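Local coordinates for protein putative secreted endoglycosylceramidase (Rhodococcus hoagii, PDB 6JYZ) that probably hydrolyses the O-glycosidic bond between the sugar and the ceramide of galactosyl lipids, as an endogalactosylceramidase of glycoside hydrolase family 5, at residues Gly216-Asn224 and Ile237-Ile248; Ser306-Val315 and Arg345-Ile355. All coordinates share one frame; numbering follows the deposited sequence.

Contact 1 of 2, residues Gly216-Asn224 and Ile237-Ile248; sequences GYDLLNEPN and IGRFYQRAIAAI
Leu219 lies against one flank of helix 230-251 and marks the point where a strand of the family 5 (beta/alpha)8 barrel gives way to its loop: residues 216-218 finish strand 214-218, and the chain then runs along the helix that follows it. CB of Leu219 sits 3.8 Å from CD1 of the Tyr241 ring. A chi1 of -61° sets CG anti to the carbonyl carbon, beside the backbone N, and from there the two methyls part. CD1 of Leu219 settles on Tyr241, 3.6 Å from the CD1 atom of that ring, and also touches CG1 of Ile245; CD2 of Leu219 goes to CD1 of Ile248 at 3.6 Å, with the methyl of Ala244 a little farther off. One leucine thus bridges two turns of helix.

Its neighbours extend the apolar seam in both directions. On the strand, Tyr217 slides past Ile248, its CE2 atom 3.4 Å from CG2 of Ile248, while its hydroxyl bonds to Glu252. Past the strand, CB of Leu220 meets CE2 of Phe240, and the Pro223 ring, part of the Asn-Glu-Pro sequence common in this family, crosses Ile237 at about a right angle, Pro223 CB to Ile237 CD1 at 3.8 Å. No hydrogen bond joins the two segments directly. A water does so instead: it accepts from Leu220 N at 3.0 Å and is bonded to Asp218 OD1. The same water reaches Tyr241 OH at 3.3 Å, a hydroxyl that also bonds to the carbonyl O of Glu263 and has Pro223 CG 3.4 Å away.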
loop_
_atom_site.group_PDB
_atom_site.type_symbol
_atom_site.label_atom_id
_atom_site.label_comp_id
_atom_site.label_asym_id
_atom_site.label_seq_id
_atom_site.Cartn_x
_atom_site.Cartn_y
_atom_site.Cartn_z
ATOM N N GLY A 216 1.223 7.631 8.215
ATOM C CA GLY A 216 1.616 6.662 9.210
ATOM C C GLY A 216 2.336 5.507 8.543
ATOM O O GLY A 216 2.927 5.658 7.468
ATOM N N TYR A 217 2.265 4.383 9.277
ATOM C CA TYR A 217 3.296 3.363 9.125
ATOM C C TYR A 217 2.603 2.030 8.856
ATOM O O TYR A 217 1.844 1.571 9.735
ATOM C CB TYR A 217 4.070 3.220 10.444
ATOM C CG TYR A 217 4.404 4.535 11.100
ATOM C CD1 TYR A 217 5.279 5.413 10.536
ATOM C CD2 TYR A 217 3.771 4.837 12.290
ATOM C CE1 TYR A 217 5.557 6.668 11.203
ATOM C CE2 TYR A 217 4.008 6.020 12.958
ATOM C CZ TYR A 217 4.934 6.884 12.405
ATOM O OH TYR A 217 5.180 8.069 13.096
ATOM N N ASP A 218 2.854 1.423 7.709
ATOM C CA ASP A 218 2.357 0.076 7.388
ATOM C C ASP A 218 3.472 -0.861 7.860
ATOM O O ASP A 218 4.537 -0.977 7.236
ATOM C CB ASP A 218 2.017 0.011 5.886
ATOM C CG ASP A 218 1.307 -1.258 5.442
ATOM O OD1 ASP A 218 1.258 -2.276 6.193
ATOM O OD2 ASP A 218 0.843 -1.225 4.298
ATOM N N LEU A 219 3.209 -1.498 9.023
ATOM C CA LEU A 219 4.283 -2.072 9.813
ATOM C C LEU A 219 5.078 -3.164 9.130
ATOM O O LEU A 219 6.292 -3.239 9.276
ATOM C CB LEU A 219 3.722 -2.590 11.132
ATOM C CG LEU A 219 3.078 -1.510 11.992
ATOM C CD1 LEU A 219 2.481 -2.181 13.259
ATOM C CD2 LEU A 219 4.106 -0.452 12.403
ATOM N N LEU A 220 4.383 -4.024 8.366
ATOM C CA LEU A 220 5.103 -4.994 7.536
ATOM C C LEU A 220 4.173 -5.437 6.427
ATOM O O LEU A 220 3.015 -5.884 6.721
ATOM C CB LEU A 220 5.555 -6.202 8.361
ATOM C CG LEU A 220 6.395 -7.249 7.623
ATOM C CD1 LEU A 220 7.676 -6.639 7.069
ATOM C CD2 LEU A 220 6.696 -8.391 8.557
ATOM N N ASN A 221 4.628 -5.362 5.197
ATOM C CA ASN A 221 3.775 -5.799 4.085
ATOM C C ASN A 221 3.591 -7.306 4.148
ATOM O O ASN A 221 4.580 -8.049 4.375
ATOM C CB ASN A 221 4.505 -5.507 2.785
ATOM C CG ASN A 221 3.697 -5.995 1.600
ATOM O OD1 ASN A 221 2.590 -5.483 1.362
ATOM N ND2 ASN A 221 4.212 -6.923 0.829
ATOM N N GLU A 222 2.370 -7.763 3.895
ATOM C CA GLU A 222 1.976 -9.189 3.717
ATOM C C GLU A 222 2.822 -10.115 4.576
ATOM O O GLU A 222 3.474 -11.053 4.046
ATOM C CB GLU A 222 2.036 -9.565 2.245
ATOM C CG GLU A 222 1.037 -8.768 1.441
ATOM C CD GLU A 222 0.800 -9.243 0.024
ATOM O OE1 GLU A 222 1.632 -10.004 -0.487
ATOM O OE2 GLU A 222 -0.175 -8.762 -0.638
ATOM N N PRO A 223 2.751 -10.001 5.912
ATOM C CA PRO A 223 3.587 -10.889 6.728
ATOM C C PRO A 223 3.280 -12.353 6.415
ATOM O O PRO A 223 2.107 -12.744 6.416
ATOM C CB PRO A 223 3.231 -10.518 8.160
ATOM C CG PRO A 223 2.684 -9.124 8.049
ATOM C CD PRO A 223 1.965 -9.051 6.704
ATOM N N ASN A 224 4.301 -13.150 6.133
ATOM C CA ASN A 224 4.006 -14.528 5.805
ATOM C C ASN A 224 3.714 -15.339 7.086
ATOM O O ASN A 224 4.147 -14.953 8.191
ATOM C CB ASN A 224 5.156 -15.188 5.049
ATOM C CG ASN A 224 5.371 -14.683 3.630
ATOM O OD1 ASN A 224 4.879 -13.540 3.191
ATOM N ND2 ASN A 224 6.109 -15.390 2.863
ATOM N N ILE A 237 2.128 -12.526 14.318
ATOM C CA ILE A 237 2.112 -11.269 13.577
ATOM C C ILE A 237 1.631 -10.148 14.506
ATOM O O ILE A 237 2.274 -9.087 14.599
ATOM C CB ILE A 237 1.241 -11.422 12.326
ATOM C CG1 ILE A 237 1.958 -12.326 11.312
ATOM C CG2 ILE A 237 0.939 -10.031 11.711
ATOM C CD1 ILE A 237 1.018 -12.868 10.215
ATOM N N GLY A 238 0.553 -10.375 15.261
ATOM C CA GLY A 238 0.069 -9.342 16.183
ATOM C C GLY A 238 1.089 -9.048 17.259
ATOM O O GLY A 238 1.230 -7.868 17.667
ATOM N N ARG A 239 1.805 -10.043 17.767
ATOM C CA ARG A 239 2.808 -9.802 18.810
ATOM C C ARG A 239 3.898 -8.882 18.286
ATOM O O ARG A 239 4.334 -7.955 19.009
ATOM C CB ARG A 239 3.430 -11.123 19.237
ATOM C CG ARG A 239 4.250 -11.016 20.509
ATOM C CD ARG A 239 4.956 -12.344 20.841
ATOM N NE ARG A 239 4.005 -13.437 21.065
ATOM C CZ ARG A 239 3.462 -13.726 22.251
ATOM N NH1 ARG A 239 3.674 -12.945 23.298
ATOM N NH2 ARG A 239 2.629 -14.744 22.357
ATOM N N PHE A 240 4.309 -9.028 17.044
ATOM C CA PHE A 240 5.253 -8.134 16.425
ATOM C C PHE A 240 4.620 -6.734 16.296
ATOM O O PHE A 240 5.282 -5.721 16.646
ATOM C CB PHE A 240 5.674 -8.649 15.047
ATOM C CG PHE A 240 6.242 -7.557 14.162
ATOM C CD1 PHE A 240 7.440 -6.918 14.523
ATOM C CD2 PHE A 240 5.592 -7.135 13.025
ATOM C CE1 PHE A 240 8.010 -5.891 13.717
ATOM C CE2 PHE A 240 6.115 -6.100 12.257
ATOM C CZ PHE A 240 7.295 -5.474 12.588
ATOM N N TYR A 241 3.399 -6.614 15.833
ATOM C CA TYR A 241 2.810 -5.293 15.711
ATOM C C TYR A 241 2.788 -4.589 17.067
ATOM O O TYR A 241 3.074 -3.378 17.125
ATOM C CB TYR A 241 1.392 -5.365 15.177
ATOM C CG TYR A 241 1.230 -5.853 13.758
ATOM C CD1 TYR A 241 2.203 -5.701 12.801
ATOM C CD2 TYR A 241 0.040 -6.454 13.360
ATOM C CE1 TYR A 241 2.031 -6.163 11.489
ATOM C CE2 TYR A 241 -0.200 -6.869 12.066
ATOM C CZ TYR A 241 0.787 -6.701 11.136
ATOM O OH TYR A 241 0.634 -7.077 9.832
ATOM N N GLN A 242 2.446 -5.299 18.139
ATOM C CA GLN A 242 2.384 -4.649 19.455
ATOM C C GLN A 242 3.756 -4.127 19.820
ATOM O O GLN A 242 3.864 -2.991 20.344
ATOM C CB GLN A 242 1.849 -5.678 20.439
ATOM C CG GLN A 242 1.793 -5.091 21.870
ATOM C CD GLN A 242 1.217 -6.124 22.812
ATOM O OE1 GLN A 242 1.814 -7.181 22.985
ATOM N NE2 GLN A 242 0.075 -5.766 23.369
ATOM N N ARG A 243 4.812 -4.893 19.611
ATOM C CA ARG A 243 6.167 -4.411 19.918
ATOM C C ARG A 243 6.520 -3.208 19.052
ATOM O O ARG A 243 7.085 -2.228 19.583
ATOM C CB ARG A 243 7.176 -5.529 19.652
ATOM C CG ARG A 243 7.202 -6.635 20.681
ATOM C CD ARG A 243 8.321 -7.626 20.352
ATOM N NE ARG A 243 9.691 -7.055 20.499
ATOM C CZ ARG A 243 10.915 -7.742 20.358
ATOM N NH1 ARG A 243 10.907 -8.986 19.951
ATOM N NH2 ARG A 243 12.089 -7.189 20.649
ATOM N N ALA A 244 6.214 -3.229 17.771
ATOM C CA ALA A 244 6.576 -2.116 16.902
ATOM C C ALA A 244 5.790 -0.879 17.285
ATOM O O ALA A 244 6.386 0.218 17.334
ATOM C CB ALA A 244 6.261 -2.485 15.468
ATOM N N ILE A 245 4.511 -1.000 17.602
ATOM C CA ILE A 245 3.697 0.178 17.961
ATOM C C ILE A 245 4.280 0.783 19.239
ATOM O O ILE A 245 4.391 2.041 19.306
ATOM C CB ILE A 245 2.236 -0.235 18.169
ATOM C CG1 ILE A 245 1.625 -0.628 16.835
ATOM C CG2 ILE A 245 1.432 0.906 18.812
ATOM C CD1 ILE A 245 0.279 -1.380 16.951
ATOM N N ALA A 246 4.649 -0.004 20.250
ATOM C CA ALA A 246 5.138 0.633 21.488
ATOM C C ALA A 246 6.425 1.373 21.167
ATOM O O ALA A 246 6.648 2.473 21.700
ATOM C CB ALA A 246 5.408 -0.457 22.531
ATOM N N ALA A 247 7.317 0.841 20.349
ATOM C CA ALA A 247 8.581 1.491 20.053
ATOM C C ALA A 247 8.338 2.747 19.259
ATOM O O ALA A 247 8.989 3.783 19.505
ATOM C CB ALA A 247 9.482 0.533 19.325
ATOM N N ILE A 248 7.420 2.721 18.287
ATOM C CA ILE A 248 7.105 3.887 17.468
ATOM C C ILE A 248 6.492 4.950 18.366
ATOM O O ILE A 248 6.858 6.140 18.213
ATOM C CB ILE A 248 6.127 3.451 16.353
ATOM C CG1 ILE A 248 6.943 2.690 15.292
ATOM C CG2 ILE A 248 5.446 4.660 15.737
ATOM C CD1 ILE A 248 6.032 1.922 14.248
HETATM O O HOH W 1 1.344 -4.217 8.385
#

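Contact 2 of 2, residues Ser306-Val315 and Arg345-Ile355; sequences SIEDGFRIAV and RFVDAMNTHRI
Arg345 opens the contact with a side-on grip on Glu308, at one end of the seam between two neighbouring helices of the barrel's outer layer; their segments 307-315 and 345-353 run roughly parallel, crossing at -31° with axes 9.9 Å apart. Arg345 NH2 reaches OE1 of Glu308 at 2.8 Å and its NE reaches OE2 at 2.9 Å, both bonds nearly straight and on syn lone pairs, with carboxylate and guanidinium almost coplanar. Glu308 comes round to meet it through a bend at chi2, and CD1 of Ile307 covers one guanidinium face, 3.7 Å from CZ of Arg345. Cut back to an alanine, this position would probably leave the Glu308 carboxylate without its charged mate and Ile307 CD1 without the flat group it packs on.

Next, Phe346 swings its ring toward the facing helix by setting CG anti to the backbone N, and takes the edge of Phe311 on its face in a T-shaped pair, centroids 4.7 Å apart and planes at 63°. The Ala349 methyl stands over one face of the Phe311 ring, a CH-pi contact with CB 3.5 Å from the centroid and almost on the ring normal. Met350 closes in with CG on CZ of Phe311. One turn on, His353 lies rim to rim with Phe311, its face touched by CG2 of Val315, 3.6 Å from ND1 of His353. Phe311 is therefore a knob in the hole made by Phe346, Ala349, Met350 and His353, and Ile355, past the Schellman turn at Arg354, adds CD1. The chemistry splits accordingly: charged, directional pairing sits at one end, and mainly aromatic and aliphatic packing, with a water between His353 NE2 and Glu308 O, makes up the remainder.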
loop_
_atom_site.group_PDB
_atom_site.type_symbol
_atom_site.label_atom_id
_atom_site.label_comp_id
_atom_site.label_asym_id
_atom_site.label_seq_id
_atom_site.Cartn_x
_atom_site.Cartn_y
_atom_site.Cartn_z
ATOM N N SER A 306 -16.455 -13.016 -4.197
ATOM C CA SER A 306 -16.544 -12.030 -5.268
ATOM C C SER A 306 -15.860 -10.716 -4.824
ATOM O O SER A 306 -15.555 -10.558 -3.638
ATOM C CB SER A 306 -18.001 -11.693 -5.572
ATOM O OG SER A 306 -18.600 -11.084 -4.444
ATOM N N ILE A 307 -15.681 -9.803 -5.774
ATOM C CA ILE A 307 -15.066 -8.510 -5.376
ATOM C C ILE A 307 -15.897 -7.953 -4.234
ATOM O O ILE A 307 -15.392 -7.482 -3.213
ATOM C CB ILE A 307 -15.112 -7.551 -6.575
ATOM C CG1 ILE A 307 -14.189 -8.046 -7.675
ATOM C CG2 ILE A 307 -14.708 -6.142 -6.111
ATOM C CD1 ILE A 307 -14.289 -7.225 -8.949
ATOM N N GLU A 308 -17.249 -7.918 -4.379
ATOM C CA GLU A 308 -18.090 -7.225 -3.429
ATOM C C GLU A 308 -18.142 -7.950 -2.090
ATOM O O GLU A 308 -18.179 -7.325 -1.033
ATOM C CB GLU A 308 -19.514 -7.051 -3.997
ATOM C CG GLU A 308 -19.558 -6.088 -5.199
ATOM C CD GLU A 308 -19.142 -6.722 -6.530
ATOM O OE1 GLU A 308 -18.908 -7.953 -6.648
ATOM O OE2 GLU A 308 -18.904 -5.894 -7.521
ATOM N N ASP A 309 -18.132 -9.292 -2.114
ATOM C CA ASP A 309 -18.054 -10.018 -0.849
ATOM C C ASP A 309 -16.687 -9.827 -0.183
ATOM O O ASP A 309 -16.631 -9.811 1.026
ATOM C CB ASP A 309 -18.399 -11.504 -1.027
ATOM C CG ASP A 309 -19.951 -11.694 -1.076
ATOM O OD1 ASP A 309 -20.720 -10.811 -0.566
ATOM O OD2 ASP A 309 -20.343 -12.701 -1.577
ATOM N N GLY A 310 -15.645 -9.714 -0.969
ATOM C CA GLY A 310 -14.318 -9.429 -0.382
ATOM C C GLY A 310 -14.332 -8.124 0.411
ATOM O O GLY A 310 -13.753 -8.038 1.491
ATOM N N PHE A 311 -15.041 -7.097 -0.115
ATOM C CA PHE A 311 -15.196 -5.875 0.666
ATOM C C PHE A 311 -16.022 -6.109 1.930
ATOM O O PHE A 311 -15.678 -5.636 2.991
ATOM C CB PHE A 311 -15.902 -4.772 -0.139
ATOM C CG PHE A 311 -14.974 -3.983 -1.037
ATOM C CD1 PHE A 311 -14.517 -4.492 -2.236
ATOM C CD2 PHE A 311 -14.543 -2.707 -0.650
ATOM C CE1 PHE A 311 -13.673 -3.758 -3.055
ATOM C CE2 PHE A 311 -13.705 -1.977 -1.504
ATOM C CZ PHE A 311 -13.287 -2.487 -2.688
ATOM N N ARG A 312 -17.126 -6.853 1.831
ATOM C CA ARG A 312 -17.950 -7.072 3.012
ATOM C C ARG A 312 -17.175 -7.788 4.118
ATOM O O ARG A 312 -17.299 -7.424 5.284
ATOM C CB ARG A 312 -19.239 -7.898 2.682
ATOM C CG ARG A 312 -20.193 -7.014 1.852
ATOM C CD ARG A 312 -21.477 -7.846 1.571
ATOM N NE ARG A 312 -22.283 -7.085 0.617
ATOM C CZ ARG A 312 -22.368 -7.283 -0.700
ATOM N NH1 ARG A 312 -21.775 -8.307 -1.296
ATOM N NH2 ARG A 312 -23.167 -6.470 -1.401
ATOM N N ILE A 313 -16.336 -8.759 3.744
ATOM C CA ILE A 313 -15.535 -9.467 4.739
ATOM C C ILE A 313 -14.542 -8.511 5.390
ATOM O O ILE A 313 -14.386 -8.476 6.594
ATOM C CB ILE A 313 -14.809 -10.626 4.035
ATOM C CG1 ILE A 313 -15.822 -11.680 3.546
ATOM C CG2 ILE A 313 -13.815 -11.254 5.006
ATOM C CD1 ILE A 313 -15.231 -12.711 2.570
ATOM N N ALA A 314 -13.871 -7.695 4.556
ATOM C CA ALA A 314 -12.886 -6.756 5.085
ATOM C C ALA A 314 -13.523 -5.697 5.982
ATOM O O ALA A 314 -12.960 -5.304 6.994
ATOM C CB ALA A 314 -12.147 -6.101 3.934
ATOM N N VAL A 315 -14.711 -5.209 5.582
ATOM C CA VAL A 315 -15.423 -4.201 6.357
ATOM C C VAL A 315 -15.851 -4.797 7.714
ATOM O O VAL A 315 -15.727 -4.151 8.755
ATOM C CB VAL A 315 -16.653 -3.705 5.559
ATOM C CG1 VAL A 315 -17.654 -2.927 6.425
ATOM C CG2 VAL A 315 -16.223 -2.850 4.387
ATOM N N ARG A 345 -15.928 -2.173 -10.881
ATOM C CA ARG A 345 -16.634 -2.700 -9.735
ATOM C C ARG A 345 -15.887 -2.411 -8.417
ATOM O O ARG A 345 -16.492 -2.146 -7.395
ATOM C CB ARG A 345 -16.825 -4.239 -9.856
ATOM C CG ARG A 345 -17.916 -4.595 -10.880
ATOM C CD ARG A 345 -17.820 -6.067 -11.258
ATOM N NE ARG A 345 -18.020 -6.949 -10.127
ATOM C CZ ARG A 345 -17.617 -8.209 -10.080
ATOM N NH1 ARG A 345 -17.079 -8.739 -11.185
ATOM N NH2 ARG A 345 -17.842 -8.975 -9.020
ATOM N N PHE A 346 -14.530 -2.522 -8.479
ATOM C CA PHE A 346 -13.750 -2.242 -7.275
ATOM C C PHE A 346 -13.899 -0.794 -6.786
ATOM O O PHE A 346 -14.128 -0.562 -5.635
ATOM C CB PHE A 346 -12.312 -2.649 -7.573
ATOM C CG PHE A 346 -11.485 -2.694 -6.309
ATOM C CD1 PHE A 346 -10.970 -1.542 -5.706
ATOM C CD2 PHE A 346 -11.223 -3.926 -5.697
ATOM C CE1 PHE A 346 -10.234 -1.592 -4.537
ATOM C CE2 PHE A 346 -10.462 -3.971 -4.525
ATOM C CZ PHE A 346 -9.994 -2.813 -3.944
ATOM N N VAL A 347 -13.715 0.133 -7.752
ATOM C CA VAL A 347 -13.888 1.544 -7.363
ATOM C C VAL A 347 -15.309 1.830 -6.850
ATOM O O VAL A 347 -15.488 2.544 -5.856
ATOM C CB VAL A 347 -13.461 2.450 -8.528
ATOM C CG1 VAL A 347 -13.733 3.928 -8.149
ATOM C CG2 VAL A 347 -12.003 2.228 -8.875
ATOM N N ASP A 348 -16.302 1.209 -7.519
ATOM C CA ASP A 348 -17.657 1.377 -7.021
ATOM C C ASP A 348 -17.793 0.933 -5.591
ATOM O O ASP A 348 -18.457 1.582 -4.796
ATOM C CB ASP A 348 -18.670 0.566 -7.846
ATOM C CG ASP A 348 -18.912 1.017 -9.289
ATOM O OD1 ASP A 348 -18.378 2.052 -9.735
ATOM O OD2 ASP A 348 -19.592 0.196 -10.026
ATOM N N ALA A 349 -17.142 -0.207 -5.245
ATOM C CA ALA A 349 -17.253 -0.701 -3.881
ATOM C C ALA A 349 -16.453 0.179 -2.885
ATOM O O ALA A 349 -16.880 0.365 -1.758
ATOM C CB ALA A 349 -16.740 -2.141 -3.870
ATOM N N MET A 350 -15.302 0.755 -3.345
ATOM C CA MET A 350 -14.633 1.733 -2.478
ATOM C C MET A 350 -15.556 2.896 -2.116
ATOM O O MET A 350 -15.473 3.435 -1.033
ATOM C CB MET A 350 -13.344 2.277 -3.106
ATOM C CG MET A 350 -12.299 1.147 -3.374
ATOM S SD MET A 350 -10.824 1.923 -4.298
ATOM C CE MET A 350 -10.326 2.132 -2.892
ATOM N N ASN A 351 -16.359 3.303 -3.119
ATOM C CA ASN A 351 -17.294 4.396 -2.838
ATOM C C ASN A 351 -18.451 3.964 -1.948
ATOM O O ASN A 351 -18.718 4.652 -0.956
ATOM C CB ASN A 351 -17.832 4.914 -4.170
ATOM C CG ASN A 351 -16.839 5.665 -4.986
ATOM O OD1 ASN A 351 -15.854 6.182 -4.433
ATOM N ND2 ASN A 351 -17.116 5.809 -6.293
ATOM N N THR A 352 -19.019 2.764 -2.192
ATOM C CA THR A 352 -20.109 2.309 -1.338
ATOM C C THR A 352 -19.695 2.233 0.125
ATOM O O THR A 352 -20.451 2.528 1.042
ATOM C CB THR A 352 -20.525 0.897 -1.801
ATOM O OG1 THR A 352 -21.034 1.016 -3.133
ATOM C CG2 THR A 352 -21.407 0.101 -0.846
ATOM N N HIS A 353 -18.439 1.766 0.383
ATOM C CA HIS A 353 -17.946 1.594 1.732
ATOM C C HIS A 353 -17.153 2.795 2.262
ATOM O O HIS A 353 -16.739 2.815 3.394
ATOM C CB HIS A 353 -17.109 0.309 1.804
ATOM C CG HIS A 353 -17.932 -0.906 1.521
ATOM N ND1 HIS A 353 -18.895 -1.372 2.413
ATOM C CD2 HIS A 353 -17.907 -1.727 0.459
ATOM C CE1 HIS A 353 -19.432 -2.474 1.856
ATOM N NE2 HIS A 353 -18.884 -2.702 0.682
ATOM N N ARG A 354 -16.960 3.799 1.398
ATOM C CA ARG A 354 -16.245 5.033 1.774
ATOM C C ARG A 354 -14.842 4.746 2.320
ATOM O O ARG A 354 -14.480 5.221 3.377
ATOM C CB ARG A 354 -17.049 5.906 2.742
ATOM C CG ARG A 354 -18.450 6.215 2.185
ATOM C CD ARG A 354 -19.234 7.162 3.131
ATOM N NE ARG A 354 -19.464 6.494 4.340
ATOM C CZ ARG A 354 -20.323 5.437 4.323
ATOM N NH1 ARG A 354 -20.960 5.093 3.230
ATOM N NH2 ARG A 354 -20.420 4.656 5.359
ATOM N N ILE A 355 -14.093 3.983 1.510
ATOM C CA ILE A 355 -12.701 3.717 1.894
ATOM C C ILE A 355 -11.764 4.229 0.821
ATOM O O ILE A 355 -12.097 4.493 -0.333
ATOM C CB ILE A 355 -12.433 2.215 2.184
ATOM C CG1 ILE A 355 -12.501 1.380 0.901
ATOM C CG2 ILE A 355 -13.352 1.727 3.293
ATOM C CD1 ILE A 355 -11.787 0.006 1.060
HETATM O O HOH W 2 -19.069 -3.204 -7.068
HETATM O O HOH W 3 -19.331 -4.734 -1.126
#

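In the fold
Contact 1 comes first along the chain and closes before contact 2 begins, so the two stand in series within the same (beta/alpha)8 barrel. Their centres are about 25 Å apart and their nearest atoms about 12 Å, with no touch between them. Contact 1 packs the end of strand 214-218 and its loop onto helix 230-251, which leads on to the adjacent parallel strand 259-262. Contact 2 involves no strand: it joins helices 307-321 and 336-353, which precede strands 326-330 and 356-359. One contact therefore ties barrel wall to outer layer, and the other ties two members of that outer layer together, at separate places around the barrel.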